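Local coordinates for protein LP04448p (Drosophila melanogaster, PDB 4QMH) that belongs to the XMAP215 family of microtubule polymerases and probably promotes microtubule growth through an array of TOG domains, the fourth of which is described here, at residues T33-E36 and G37-L41; A63-L66 and V67-N70; G129-K132 and E133-E136; D189-A192 and D193-K196. All blocks are in the same frame, centred on the assembly; numbering follows the deposited sequence.

All four contacts are local, each a turn or cap along one all-helical TOG domain. Contacts 1 and 2 are joined: their centres lie about 13 Å apart, and Arg34 NE of contact 1 reaches Asp68 OD2 of contact 2 at 2.8 Å in a salt bridge, tying helix 31-48 to the loop that follows helix 58-66. Contact 3, which carries a bound sulfate, comes no nearer to contact 2 than about 11 Å between nearest atoms. Contact 4 lies farther along the row of helices, its centre about 27 Å from that of contact 3. Contacts 2 and 4 share a theme despite centres about 28 Å apart: an aspartate makes an Asx turn to the asparagine capping the next helix.

Contact 1: T33-E36 and G37-L41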
ATOM      1  N   THR A  33     -13.115  -1.265  24.130  1.00  9.52           N
ATOM      2  CA  THR A  33     -13.320   0.180  24.145  1.00 12.26           C
ATOM      3  C   THR A  33     -12.831   0.829  22.852  1.00 11.07           C
ATOM      4  O   THR A  33     -13.497   1.709  22.311  1.00 11.18           O
ATOM      5  CB  THR A  33     -12.641   0.823  25.356  1.00 16.37           C
ATOM      6  OG1 THR A  33     -13.191   0.243  26.550  1.00 18.79           O
ATOM      7  CG2 THR A  33     -12.875   2.328  25.371  1.00 17.57           C
ATOM      8  N   ARG A  34     -11.673   0.402  22.354  1.00 14.15           N
ATOM      9  CA  ARG A  34     -11.232   0.847  21.029  1.00  9.50           C
ATOM     10  C   ARG A  34     -12.305   0.553  19.977  1.00  9.08           C
ATOM     11  O   ARG A  34     -12.557   1.355  19.077  1.00  9.66           O
ATOM     12  CB  ARG A  34      -9.910   0.177  20.619  1.00  8.95           C
ATOM     13  CG  ARG A  34      -8.815   0.304  21.669  1.00 11.11           C
ATOM     14  CD  ARG A  34      -7.426   0.225  21.062  1.00  9.93           C
ATOM     15  NE  ARG A  34      -6.982  -1.138  20.769  1.00 10.88           N
ATOM     16  CZ  ARG A  34      -6.638  -2.028  21.700  1.00 11.16           C
ATOM     17  NH1 ARG A  34      -6.739  -1.722  22.991  1.00 11.62           N
ATOM     18  NH2 ARG A  34      -6.224  -3.236  21.342  1.00 12.87           N
ATOM     19  N   ASN A  35     -12.941  -0.603  20.090  1.00  9.92           N
ATOM     20  CA  ASN A  35     -13.955  -0.979  19.117  1.00 11.08           C
ATOM     21  C   ASN A  35     -15.160  -0.048  19.184  1.00 10.93           C
ATOM     22  O   ASN A  35     -15.743   0.305  18.161  1.00 11.21           O
ATOM     23  CB  ASN A  35     -14.404  -2.421  19.340  1.00 12.05           C
ATOM     24  CG  ASN A  35     -15.395  -2.879  18.293  1.00 17.48           C
ATOM     25  OD1 ASN A  35     -15.077  -2.903  17.110  1.00 17.26           O
ATOM     26  ND2 ASN A  35     -16.602  -3.244  18.724  1.00 17.12           N
ATOM     27  N   GLU A  36     -15.525   0.341  20.398  1.00 11.32           N
ATOM     28  CA  GLU A  36     -16.606   1.299  20.583  1.00 11.74           C
ATOM     29  C   GLU A  36     -16.290   2.618  19.892  1.00 10.47           C
ATOM     30  O   GLU A  36     -17.179   3.258  19.324  1.00 12.93           O
ATOM     31  CB  GLU A  36     -16.893   1.522  22.067  1.00 15.36           C
ATOM     32  CG  GLU A  36     -17.445   0.294  22.779  1.00 17.25           C
ATOM     33  CD  GLU A  36     -18.791  -0.147  22.235  1.00 19.04           C
ATOM     34  OE1 GLU A  36     -19.529   0.710  21.703  1.00 22.32           O
ATOM     35  OE2 GLU A  36     -19.112  -1.348  22.352  1.00 26.43           O
ATOM     36  N   GLY A  37     -15.027   3.029  19.948  1.00 10.60           N
ATOM     37  CA  GLY A  37     -14.593   4.230  19.260  1.00  9.36           C
ATOM     38  C   GLY A  37     -14.764   4.090  17.766  1.00  7.84           C
ATOM     39  O   GLY A  37     -15.273   4.991  17.098  1.00  9.75           O
ATOM     40  N   LEU A  38     -14.323   2.959  17.226  1.00  8.58           N
ATOM     41  CA  LEU A  38     -14.482   2.723  15.796  1.00  8.83           C
ATOM     42  C   LEU A  38     -15.960   2.661  15.420  1.00  7.81           C
ATOM     43  O   LEU A  38     -16.337   3.100  14.340  1.00 10.96           O
ATOM     44  CB  LEU A  38     -13.764   1.444  15.375  1.00 10.03           C
ATOM     45  CG  LEU A  38     -12.251   1.459  15.589  1.00 11.02           C
ATOM     46  CD1 LEU A  38     -11.656   0.104  15.200  1.00 11.12           C
ATOM     47  CD2 LEU A  38     -11.619   2.574  14.800  1.00 12.45           C
ATOM     48  N   THR A  39     -16.795   2.141  16.318  1.00 10.66           N
ATOM     49  CA  THR A  39     -18.232   2.078  16.042  1.00 13.57           C
ATOM     50  C   THR A  39     -18.801   3.477  15.869  1.00 11.74           C
ATOM     51  O   THR A  39     -19.588   3.728  14.951  1.00 12.53           O
ATOM     52  CB  THR A  39     -18.998   1.325  17.135  1.00 13.66           C
ATOM     53  OG1 THR A  39     -18.656  -0.061  17.068  1.00 16.57           O
ATOM     54  CG2 THR A  39     -20.507   1.460  16.931  1.00 16.63           C
ATOM     55  N   LYS A  40     -18.390   4.391  16.740  1.00  8.37           N
ATOM     56  CA  LYS A  40     -18.837   5.781  16.648  1.00  8.38           C
ATOM     57  C   LYS A  40     -18.326   6.422  15.360  1.00 11.48           C
ATOM     58  O   LYS A  40     -19.057   7.156  14.696  1.00 12.97           O
ATOM     59  CB  LYS A  40     -18.359   6.595  17.849  1.00  8.68           C
ATOM     60  CG  LYS A  40     -19.023   6.214  19.183  1.00 10.53           C
ATOM     61  CD  LYS A  40     -18.491   7.099  20.305  1.00 16.24           C
ATOM     62  CE  LYS A  40     -19.188   6.831  21.623  1.00 19.12           C
ATOM     63  NZ  LYS A  40     -18.814   5.522  22.207  1.00 16.80           N
ATOM     64  N   LEU A  41     -17.069   6.129  15.021  1.00 10.76           N
ATOM     65  CA  LEU A  41     -16.438   6.666  13.821  1.00  9.49           C
ATOM     66  C   LEU A  41     -17.172   6.228  12.559  1.00  7.55           C
ATOM     67  O   LEU A  41     -17.405   7.025  11.653  1.00  8.78           O
ATOM     68  CB  LEU A  41     -14.972   6.218  13.748  1.00  6.14           C
ATOM     69  CG  LEU A  41     -14.272   6.699  12.477  1.00  7.79           C
ATOM     70  CD1 LEU A  41     -14.277   8.216  12.389  1.00 13.19           C
ATOM     71  CD2 LEU A  41     -12.865   6.170  12.428  1.00  7.85           C
TER
HETATM   72  O   HOH W   1     -16.750  -1.351  15.435  1.00 24.00           O
HETATM   73  O   HOH W   2     -19.840   2.928  20.591  1.00 28.06           O
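Asn35 and Thr39 sit one turn apart on helix 31-48 and meet mainly through their backbones and a shared water. Thr39 N donates to Asn35 O at 2.8 Å, and the same four-residue step repeats, slightly longer, in both directions: Gly37 N to Thr33 O, Leu38 N to Arg34 O and Lys40 N to Glu36 O. Each carbonyl of 33-36 is thus taken by an amide. Above this ladder, water 1 joins the two polar side chains. It donates to Asn35 OD1 at 2.8 Å and is bonded to Thr39 OG1, also at 2.8 Å. With CG anti to the backbone N (chi1 -176°), the Asn35 amide lies on the same flank of the helix as the threonine hydroxyl.

The next pair is bridged similarly. Water 2 donates to Glu36 O at 3.0 Å and to Glu36 OE1 at a short 2.5 Å, while accepting from Lys40 NZ at 3.2 Å. Glu36 O therefore takes a water as well as its helical amide. The lysine curls back at its last torsion (chi4 71°), yet NZ stays 4.9 Å from Glu36 OE1, so the water carries the link between the opposite charges; the direct ionic partner of NZ is Glu25. Arg34 turns its guanidinium away, to the Asp28 carbonyl and the Asp68 carboxylate, and Thr33 OG1 is hydrogen-bonded to Asp30.

Helix 20-26 packs beside Glu36 and Lys40, helix 71-88 receives Asn35, Leu38 and Leu41, and helix 58-66 lies against Arg34 and Leu41, as in the HEAT-repeat fold of TOG domains.

Contact 2: A63-L66 and V67-N70; sequences AHRL and VDSN
Arg65 turns the NE side of its guanidinium toward Asp68 and grips a single carboxylate oxygen with two nitrogens. NE meets OD2 at 2.7 Å, nearly in line with the C-O bond, and NH2 reaches the same OD2 at 3.0 Å from above the carboxylate plane. Both bonds stay close to the plane of the guanidinium, but the two flat groups stand almost perpendicular, 79° apart, so this is no flat two-by-two pairing. Bends at chi2 (-79°) and chi3 (66°) fold the arginine chain back so that its end meets the aspartate three residues on.

This pairing straddles the point where helix 58-66 gives way to the loop before helix 71-88. Here the backbone bonds are weak: Val67 N to His64 O at 3.2 Å and Asp68 N to Arg65 O at 3.1 Å. The other carboxylate oxygen, Asp68 OD1, accepts from Asn70 N at 2.8 Å through its anti lone pair, an Asx turn, and Asn70 in turn caps the following helix by accepting from Ile73 N. Arg34 of helix 31-48 adds a second arginine to Asp68 OD2. Beside the turn, Val67 CG2 lies 3.3 Å from His64 O.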
ATOM      1  N   ALA A  63      -3.987   4.860  11.606  1.00 12.20           N
ATOM      2  CA  ALA A  63      -2.769   4.129  11.269  1.00 12.85           C
ATOM      3  C   ALA A  63      -2.377   3.172  12.404  1.00  9.34           C
ATOM      4  O   ALA A  63      -2.050   1.997  12.164  1.00 11.38           O
ATOM      5  CB  ALA A  63      -1.644   5.099  10.952  1.00 10.36           C
ATOM      6  N   HIS A  64      -2.449   3.657  13.637  1.00 11.77           N
ATOM      7  CA  HIS A  64      -2.178   2.801  14.786  1.00 14.93           C
ATOM      8  C   HIS A  64      -3.159   1.624  14.859  1.00 12.17           C
ATOM      9  O   HIS A  64      -2.785   0.502  15.221  1.00 13.81           O
ATOM     10  CB  HIS A  64      -2.238   3.604  16.086  1.00 12.67           C
ATOM     11  CG  HIS A  64      -1.022   4.434  16.350  1.00 26.99           C
ATOM     12  ND1 HIS A  64      -0.988   5.793  16.131  1.00 35.45           N
ATOM     13  CD2 HIS A  64       0.197   4.101  16.836  1.00 31.51           C
ATOM     14  CE1 HIS A  64       0.202   6.261  16.462  1.00 40.93           C
ATOM     15  NE2 HIS A  64       0.941   5.255  16.892  1.00 36.63           N
ATOM     16  N   ARG A  65      -4.425   1.872  14.531  1.00  9.43           N
ATOM     17  CA  ARG A  65      -5.410   0.792  14.608  1.00  8.29           C
ATOM     18  C   ARG A  65      -5.242  -0.251  13.495  1.00  8.06           C
ATOM     19  O   ARG A  65      -5.591  -1.418  13.669  1.00  8.39           O
ATOM     20  CB  ARG A  65      -6.840   1.366  14.641  1.00  5.60           C
ATOM     21  CG  ARG A  65      -7.046   2.389  15.771  1.00  7.27           C
ATOM     22  CD  ARG A  65      -7.264   1.778  17.168  1.00 10.22           C
ATOM     23  NE  ARG A  65      -6.109   1.060  17.707  1.00  9.24           N
ATOM     24  CZ  ARG A  65      -5.082   1.624  18.338  1.00 17.39           C
ATOM     25  NH1 ARG A  65      -5.036   2.939  18.520  1.00 16.25           N
ATOM     26  NH2 ARG A  65      -4.099   0.865  18.808  1.00 19.66           N
ATOM     27  N   LEU A  66      -4.694   0.163  12.353  1.00  8.95           N
ATOM     28  CA  LEU A  66      -4.425  -0.771  11.266  1.00  9.59           C
ATOM     29  C   LEU A  66      -3.414  -1.830  11.704  1.00  7.54           C
ATOM     30  O   LEU A  66      -3.423  -2.946  11.188  1.00 12.36           O
ATOM     31  CB  LEU A  66      -3.883  -0.020  10.038  1.00 12.62           C
ATOM     32  CG  LEU A  66      -4.907   0.752   9.200  1.00  6.49           C
ATOM     33  CD1 LEU A  66      -4.223   1.612   8.143  1.00  6.92           C
ATOM     34  CD2 LEU A  66      -5.861  -0.232   8.547  1.00  9.78           C
ATOM     35  N   VAL A  67      -2.539  -1.443  12.632  1.00 10.58           N
ATOM     36  CA  VAL A  67      -1.530  -2.354  13.196  1.00 11.56           C
ATOM     37  C   VAL A  67      -1.814  -2.664  14.666  1.00 10.78           C
ATOM     38  O   VAL A  67      -0.903  -2.844  15.480  1.00 12.03           O
ATOM     39  CB  VAL A  67      -0.094  -1.789  13.044  1.00 14.31           C
ATOM     40  CG1 VAL A  67       0.223  -1.572  11.577  1.00 18.19           C
ATOM     41  CG2 VAL A  67       0.091  -0.496  13.838  1.00 14.88           C
ATOM     42  N   ASP A  68      -3.098  -2.713  15.005  1.00 12.38           N
ATOM     43  CA  ASP A  68      -3.514  -3.026  16.365  1.00  8.77           C
ATOM     44  C   ASP A  68      -3.061  -4.432  16.744  1.00 10.64           C
ATOM     45  O   ASP A  68      -2.982  -5.317  15.898  1.00 12.94           O
ATOM     46  CB  ASP A  68      -5.038  -2.935  16.463  1.00 10.79           C
ATOM     47  CG  ASP A  68      -5.525  -2.730  17.887  1.00 11.08           C
ATOM     48  OD1 ASP A  68      -5.686  -3.726  18.617  1.00 11.48           O
ATOM     49  OD2 ASP A  68      -5.767  -1.567  18.264  1.00 10.44           O
ATOM     50  N   SER A  69      -2.808  -4.647  18.031  1.00 15.90           N
ATOM     51  CA  SER A  69      -2.423  -5.972  18.502  1.00 14.42           C
ATOM     52  C   SER A  69      -3.626  -6.921  18.560  1.00 15.30           C
ATOM     53  O   SER A  69      -3.473  -8.140  18.624  1.00 16.81           O
ATOM     54  CB  SER A  69      -1.730  -5.871  19.859  1.00 18.72           C
ATOM     55  OG  SER A  69      -2.568  -5.218  20.797  1.00 19.35           O
ATOM     56  N   ASN A  70      -4.828  -6.356  18.520  1.00 12.19           N
ATOM     57  CA  ASN A  70      -6.040  -7.156  18.444  1.00 13.62           C
ATOM     58  C   ASN A  70      -6.500  -7.282  16.993  1.00 15.06           C
ATOM     59  O   ASN A  70      -6.711  -6.280  16.312  1.00 13.47           O
ATOM     60  CB  ASN A  70      -7.129  -6.533  19.312  1.00 14.26           C
ATOM     61  CG  ASN A  70      -8.409  -7.341  19.307  1.00 13.17           C
ATOM     62  OD1 ASN A  70      -9.172  -7.298  18.341  1.00 17.66           O
ATOM     63  ND2 ASN A  70      -8.659  -8.077  20.396  1.00 14.71           N
TER

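Contact 3: G129-K132 and E133-E136; sequences GGYK and EFFE. With SO4 (sulfate ion), chain B.
A 3-10 turn follows the end of helix 112-129, and across it Tyr131 meets Phe134 and Phe135. Phe134 N donates to Tyr131 O at 3.0 Å and Phe135 N to Lys132 O at 3.2 Å, both from well above the carbonyl planes. Tyr131 CD2 lies 3.7 Å from Phe134 CE2, the two ring planes steeply inclined at 79°. The tyrosine carbon lies at the edge of the phenylalanine ring. Phe135 swings its own ring edge to the backbone, with CD2 3.2 Å from Tyr131 O.

The tyrosine hydroxyl reaches back to the preceding helix, bonding to Glu127 and Asn123. An alanine here removes the ring from the edge of Phe134 and would probably leave a gap there, with Glu127 and Asn123 missing their hydroxyl mate.

A sulfate, probably from the crystallisation liquor, sits at the amides: Tyr131 N points almost straight at O2 (2.8 Å, 171°), and Lys132 N makes a weak bond to O4. The Glu133 chain bends at chi2 (73°), bringing its carboxylate back to share water 3 with Gly129 O; water 3 donates to Glu133 OE1 over a short 2.5 Å. Lys132 NZ stays 4.0 Å from Glu136 OE2, too far for a salt bridge; water 5 donates to that oxygen and is only weakly bonded by the lysine.

Beyond the turn, Phe134 stacks on Phe100 and Phe135 packs on helix 173-186. Gly130, with its positive phi, is where the chain leaves helix 112-129, a glycine helix terminus leading into a tight turn between helices of the HEAT-repeat fold.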
ATOM      1  N   GLY A 129      -7.805   8.285  -5.386  1.00 17.34           N
ATOM      2  CA  GLY A 129      -6.875   9.374  -5.165  1.00 21.14           C
ATOM      3  C   GLY A 129      -5.691   9.372  -6.106  1.00 18.91           C
ATOM      4  O   GLY A 129      -4.927  10.338  -6.139  1.00 19.38           O
ATOM      5  N   GLY A 130      -5.539   8.286  -6.858  1.00 20.02           N
ATOM      6  CA  GLY A 130      -4.401   8.102  -7.741  1.00 20.34           C
ATOM      7  C   GLY A 130      -3.355   7.185  -7.130  1.00 21.40           C
ATOM      8  O   GLY A 130      -3.171   7.145  -5.917  1.00 21.35           O
ATOM      9  N   TYR A 131      -2.661   6.436  -7.974  1.00 11.94           N
ATOM     10  CA  TYR A 131      -1.660   5.505  -7.487  1.00  8.70           C
ATOM     11  C   TYR A 131      -0.335   6.213  -7.221  1.00 14.50           C
ATOM     12  O   TYR A 131       0.570   5.646  -6.616  1.00 15.51           O
ATOM     13  CB  TYR A 131      -1.477   4.378  -8.502  1.00  9.57           C
ATOM     14  CG  TYR A 131      -2.568   3.334  -8.463  1.00 16.05           C
ATOM     15  CD1 TYR A 131      -3.750   3.500  -9.177  1.00 14.36           C
ATOM     16  CD2 TYR A 131      -2.415   2.180  -7.713  1.00 18.16           C
ATOM     17  CE1 TYR A 131      -4.748   2.528  -9.138  1.00 15.20           C
ATOM     18  CE2 TYR A 131      -3.393   1.216  -7.672  1.00 16.13           C
ATOM     19  CZ  TYR A 131      -4.558   1.393  -8.381  1.00 14.68           C
ATOM     20  OH  TYR A 131      -5.536   0.420  -8.323  1.00 19.72           O
ATOM     21  N   LYS A 132      -0.238   7.464  -7.651  1.00 17.31           N
ATOM     22  CA  LYS A 132       1.013   8.208  -7.592  1.00 15.97           C
ATOM     23  C   LYS A 132       1.555   8.302  -6.175  1.00 15.64           C
ATOM     24  O   LYS A 132       2.757   8.168  -5.956  1.00 13.04           O
ATOM     25  CB  LYS A 132       0.802   9.611  -8.169  1.00 19.80           C
ATOM     26  CG  LYS A 132       2.040  10.485  -8.188  1.00 18.04           C
ATOM     27  CD  LYS A 132       1.795  11.720  -9.051  1.00 28.46           C
ATOM     28  CE  LYS A 132       2.926  12.733  -8.932  1.00 36.03           C
ATOM     29  NZ  LYS A 132       2.906  13.435  -7.620  1.00 41.10           N
ATOM     30  N   GLU A 133       0.668   8.537  -5.209  1.00 12.84           N
ATOM     31  CA  GLU A 133       1.100   8.703  -3.825  1.00 14.58           C
ATOM     32  C   GLU A 133       1.658   7.442  -3.186  1.00  8.41           C
ATOM     33  O   GLU A 133       2.308   7.535  -2.137  1.00 12.00           O
ATOM     34  CB  GLU A 133      -0.021   9.271  -2.947  1.00 18.72           C
ATOM     35  CG  GLU A 133      -0.252  10.756  -3.140  1.00 23.88           C
ATOM     36  CD  GLU A 133      -0.930  11.045  -4.456  1.00 28.28           C
ATOM     37  OE1 GLU A 133      -1.576  10.126  -5.007  1.00 25.96           O
ATOM     38  OE2 GLU A 133      -0.828  12.184  -4.938  1.00 30.83           O
ATOM     39  N   PHE A 134       1.424   6.276  -3.791  1.00 13.77           N
ATOM     40  CA  PHE A 134       1.969   5.018  -3.248  1.00  9.88           C
ATOM     41  C   PHE A 134       3.464   4.891  -3.524  1.00  8.99           C
ATOM     42  O   PHE A 134       4.176   4.142  -2.847  1.00 12.70           O
ATOM     43  CB  PHE A 134       1.284   3.795  -3.869  1.00  8.20           C
ATOM     44  CG  PHE A 134      -0.173   3.651  -3.517  1.00 11.18           C
ATOM     45  CD1 PHE A 134      -0.654   4.050  -2.285  1.00 15.49           C
ATOM     46  CD2 PHE A 134      -1.056   3.095  -4.428  1.00  8.58           C
ATOM     47  CE1 PHE A 134      -2.000   3.906  -1.975  1.00 14.73           C
ATOM     48  CE2 PHE A 134      -2.404   2.941  -4.125  1.00 12.30           C
ATOM     49  CZ  PHE A 134      -2.873   3.352  -2.901  1.00 10.22           C
ATOM     50  N   PHE A 135       3.927   5.585  -4.560  1.00  9.57           N
ATOM     51  CA  PHE A 135       5.297   5.437  -5.053  1.00 10.75           C
ATOM     52  C   PHE A 135       6.177   6.592  -4.589  1.00 15.63           C
ATOM     53  O   PHE A 135       6.786   7.303  -5.387  1.00 14.43           O
ATOM     54  CB  PHE A 135       5.281   5.277  -6.578  1.00 10.26           C
ATOM     55  CG  PHE A 135       4.591   4.023  -7.021  1.00  9.69           C
ATOM     56  CD1 PHE A 135       5.267   2.813  -7.011  1.00  9.51           C
ATOM     57  CD2 PHE A 135       3.258   4.037  -7.399  1.00 10.68           C
ATOM     58  CE1 PHE A 135       4.627   1.632  -7.403  1.00 11.53           C
ATOM     59  CE2 PHE A 135       2.609   2.864  -7.771  1.00 10.48           C
ATOM     60  CZ  PHE A 135       3.303   1.656  -7.776  1.00  8.68           C
ATOM     61  N   GLU A 136       6.228   6.742  -3.270  1.00 12.12           N
ATOM     62  CA  GLU A 136       6.956   7.806  -2.607  1.00  9.95           C
ATOM     63  C   GLU A 136       7.511   7.295  -1.289  1.00 10.58           C
ATOM     64  O   GLU A 136       6.931   6.407  -0.657  1.00 11.84           O
ATOM     65  CB  GLU A 136       6.035   8.999  -2.327  1.00 11.52           C
ATOM     66  CG  GLU A 136       5.445   9.620  -3.589  1.00 16.98           C
ATOM     67  CD  GLU A 136       5.081  11.091  -3.408  1.00 36.04           C
ATOM     68  OE1 GLU A 136       5.383  11.646  -2.338  1.00 36.83           O
ATOM     69  OE2 GLU A 136       4.502  11.687  -4.337  1.00 49.92           O
TER
HETATM   70  S   SO4 B1101      -2.823   7.759 -11.159  1.00 28.11           S
HETATM   71  O1  SO4 B1101      -3.925   8.721 -11.252  1.00 31.09           O
HETATM   72  O2  SO4 B1101      -3.329   6.470 -10.705  1.00 23.80           O
HETATM   73  O3  SO4 B1101      -2.221   7.575 -12.484  1.00 34.40           O
HETATM   74  O4  SO4 B1101      -1.820   8.276 -10.227  1.00 27.17           O
HETATM   75  O   HOH W   3      -2.543  11.110  -7.148  1.00 36.72           O
HETATM   76  O   HOH W   4       5.089   8.708  -7.396  1.00 17.33           O
HETATM   77  O   HOH W   5       5.524  11.512  -6.804  1.00 42.15           O

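Contact 4: D189-A192 and D193-K196; sequences DRNA and DVRK
Arg195 N donates to Asn191 O at 3.0 Å, nearly straight, the backbone bond that closes the first turn of helix 192-209, and Lys196 N follows to Ala192 O at 3.1 Å. The asparagine side chain finishes that end. Its CG lies anti to the backbone N (chi1 -178°), which swings OD1 over the first amides of the helix to accept from Val194 N at 3.0 Å and, weakly, from Asp193 N at 2.8 Å.

This is an N-cap, and it is preceded by an Asx turn, in which Asp189 OD1 takes Asn191 N at 2.8 Å. Asp189 OD2 goes to Lys152 of helix 149-162. Val194 wedges between the two polar residues, CG1 against Asp189 CB at 3.4 Å and CG2 beside Asn191 CB at 3.8 Å.

Arg195 folds back over the start of the helix, one face of its guanidinium lying over Ala192 CA. Its edge is turned to the loop backbone, NH1 pointing at Asp189 O, though the position of this oxygen is less sure. A leucine in its place takes the guanidinium off Ala192 and would probably leave the loop backbone without the charged edge that now faces it. Lys196 leads away and pairs with Glu200.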
ATOM      1  N   ASP A 189      14.450 -15.846  -4.402  1.00 19.54           N
ATOM      2  CA  ASP A 189      13.979 -16.133  -3.049  1.00 15.34           C
ATOM      3  C   ASP A 189      13.840 -17.633  -2.828  1.00 13.31           C
ATOM      4  O   ASP A 189      13.633 -18.388  -3.768  1.00 17.24           O
ATOM      5  CB  ASP A 189      12.641 -15.437  -2.797  1.00 17.34           C
ATOM      6  CG  ASP A 189      12.320 -15.300  -1.326  1.00 24.72           C
ATOM      7  OD1 ASP A 189      11.622 -16.179  -0.777  1.00 20.00           O
ATOM      8  OD2 ASP A 189      12.760 -14.309  -0.712  1.00 24.57           O
ATOM      9  N   ARG A 190      13.968 -18.049  -1.575  1.00 16.64           N
ATOM     10  CA  ARG A 190      13.831 -19.462  -1.224  1.00 24.54           C
ATOM     11  C   ARG A 190      12.381 -19.913  -1.372  1.00 19.46           C
ATOM     12  O   ARG A 190      12.096 -21.106  -1.541  1.00 20.60           O
ATOM     13  CB  ARG A 190      14.309 -19.689   0.213  1.00 31.69           C
ATOM     14  CG  ARG A 190      13.602 -18.805   1.234  1.00 39.17           C
ATOM     15  CD  ARG A 190      14.342 -18.762   2.564  1.00 52.92           C
ATOM     16  NE  ARG A 190      13.683 -17.875   3.521  1.00 63.60           N
ATOM     17  CZ  ARG A 190      13.773 -16.547   3.496  1.00 71.73           C
ATOM     18  NH1 ARG A 190      14.492 -15.944   2.558  1.00 75.72           N
ATOM     19  NH2 ARG A 190      13.140 -15.820   4.406  1.00 72.12           N
ATOM     20  N   ASN A 191      11.466 -18.953  -1.309  1.00 14.23           N
ATOM     21  CA  ASN A 191      10.042 -19.235  -1.379  1.00 11.84           C
ATOM     22  C   ASN A 191       9.563 -19.227  -2.829  1.00 14.59           C
ATOM     23  O   ASN A 191       9.756 -18.247  -3.547  1.00 13.08           O
ATOM     24  CB  ASN A 191       9.268 -18.204  -0.555  1.00 10.53           C
ATOM     25  CG  ASN A 191       7.780 -18.458  -0.551  1.00 12.12           C
ATOM     26  OD1 ASN A 191       7.106 -18.293  -1.562  1.00 14.22           O
ATOM     27  ND2 ASN A 191       7.253 -18.851   0.607  1.00 13.15           N
ATOM     28  N   ALA A 192       8.964 -20.331  -3.267  1.00  9.76           N
ATOM     29  CA  ALA A 192       8.545 -20.465  -4.666  1.00 10.73           C
ATOM     30  C   ALA A 192       7.504 -19.444  -5.135  1.00 12.41           C
ATOM     31  O   ALA A 192       7.480 -19.080  -6.314  1.00 12.81           O
ATOM     32  CB  ALA A 192       8.051 -21.895  -4.948  1.00 12.55           C
ATOM     33  N   ASP A 193       6.626 -19.017  -4.231  1.00 11.81           N
ATOM     34  CA  ASP A 193       5.589 -18.045  -4.565  1.00 11.74           C
ATOM     35  C   ASP A 193       6.215 -16.665  -4.758  1.00 10.43           C
ATOM     36  O   ASP A 193       5.863 -15.935  -5.683  1.00 11.17           O
ATOM     37  CB  ASP A 193       4.541 -17.954  -3.452  1.00  8.23           C
ATOM     38  CG  ASP A 193       3.744 -19.240  -3.272  1.00 20.95           C
ATOM     39  OD1 ASP A 193       3.746 -20.081  -4.195  1.00 17.85           O
ATOM     40  OD2 ASP A 193       3.086 -19.387  -2.210  1.00 20.84           O
ATOM     41  N   VAL A 194       7.117 -16.312  -3.850  1.00  9.54           N
ATOM     42  CA  VAL A 194       7.880 -15.067  -3.950  1.00  8.56           C
ATOM     43  C   VAL A 194       8.673 -14.999  -5.258  1.00 12.13           C
ATOM     44  O   VAL A 194       8.626 -13.997  -5.972  1.00 12.03           O
ATOM     45  CB  VAL A 194       8.810 -14.878  -2.737  1.00  7.37           C
ATOM     46  CG1 VAL A 194       9.719 -13.656  -2.938  1.00 10.77           C
ATOM     47  CG2 VAL A 194       7.980 -14.715  -1.474  1.00 12.00           C
ATOM     48  N   ARG A 195       9.390 -16.075  -5.571  1.00 11.75           N
ATOM     49  CA  ARG A 195      10.145 -16.158  -6.819  1.00 11.34           C
ATOM     50  C   ARG A 195       9.243 -15.940  -8.020  1.00 14.87           C
ATOM     51  O   ARG A 195       9.557 -15.142  -8.903  1.00 11.52           O
ATOM     52  CB  ARG A 195      10.836 -17.520  -6.962  1.00 14.83           C
ATOM     53  CG  ARG A 195      12.079 -17.709  -6.116  1.00 19.24           C
ATOM     54  CD  ARG A 195      12.981 -18.838  -6.661  1.00 19.66           C
ATOM     55  NE  ARG A 195      12.278 -20.110  -6.852  1.00 24.46           N
ATOM     56  CZ  ARG A 195      12.012 -20.985  -5.883  1.00 19.56           C
ATOM     57  NH1 ARG A 195      12.367 -20.733  -4.632  1.00 20.21           N
ATOM     58  NH2 ARG A 195      11.376 -22.117  -6.166  1.00 26.17           N
ATOM     59  N   LYS A 196       8.128 -16.660  -8.063  1.00 11.32           N
ATOM     60  CA  LYS A 196       7.216 -16.559  -9.195  1.00 11.55           C
ATOM     61  C   LYS A 196       6.728 -15.126  -9.376  1.00 15.54           C
ATOM     62  O   LYS A 196       6.769 -14.572 -10.474  1.00 14.55           O
ATOM     63  CB  LYS A 196       6.025 -17.512  -9.025  1.00 12.03           C
ATOM     64  CG  LYS A 196       4.949 -17.344 -10.082  1.00 15.64           C
ATOM     65  CD  LYS A 196       3.862 -18.405  -9.907  1.00 18.50           C
ATOM     66  CE  LYS A 196       2.799 -18.298 -10.989  1.00 25.02           C
ATOM     67  NZ  LYS A 196       2.006 -17.048 -10.853  1.00 25.21           N
TER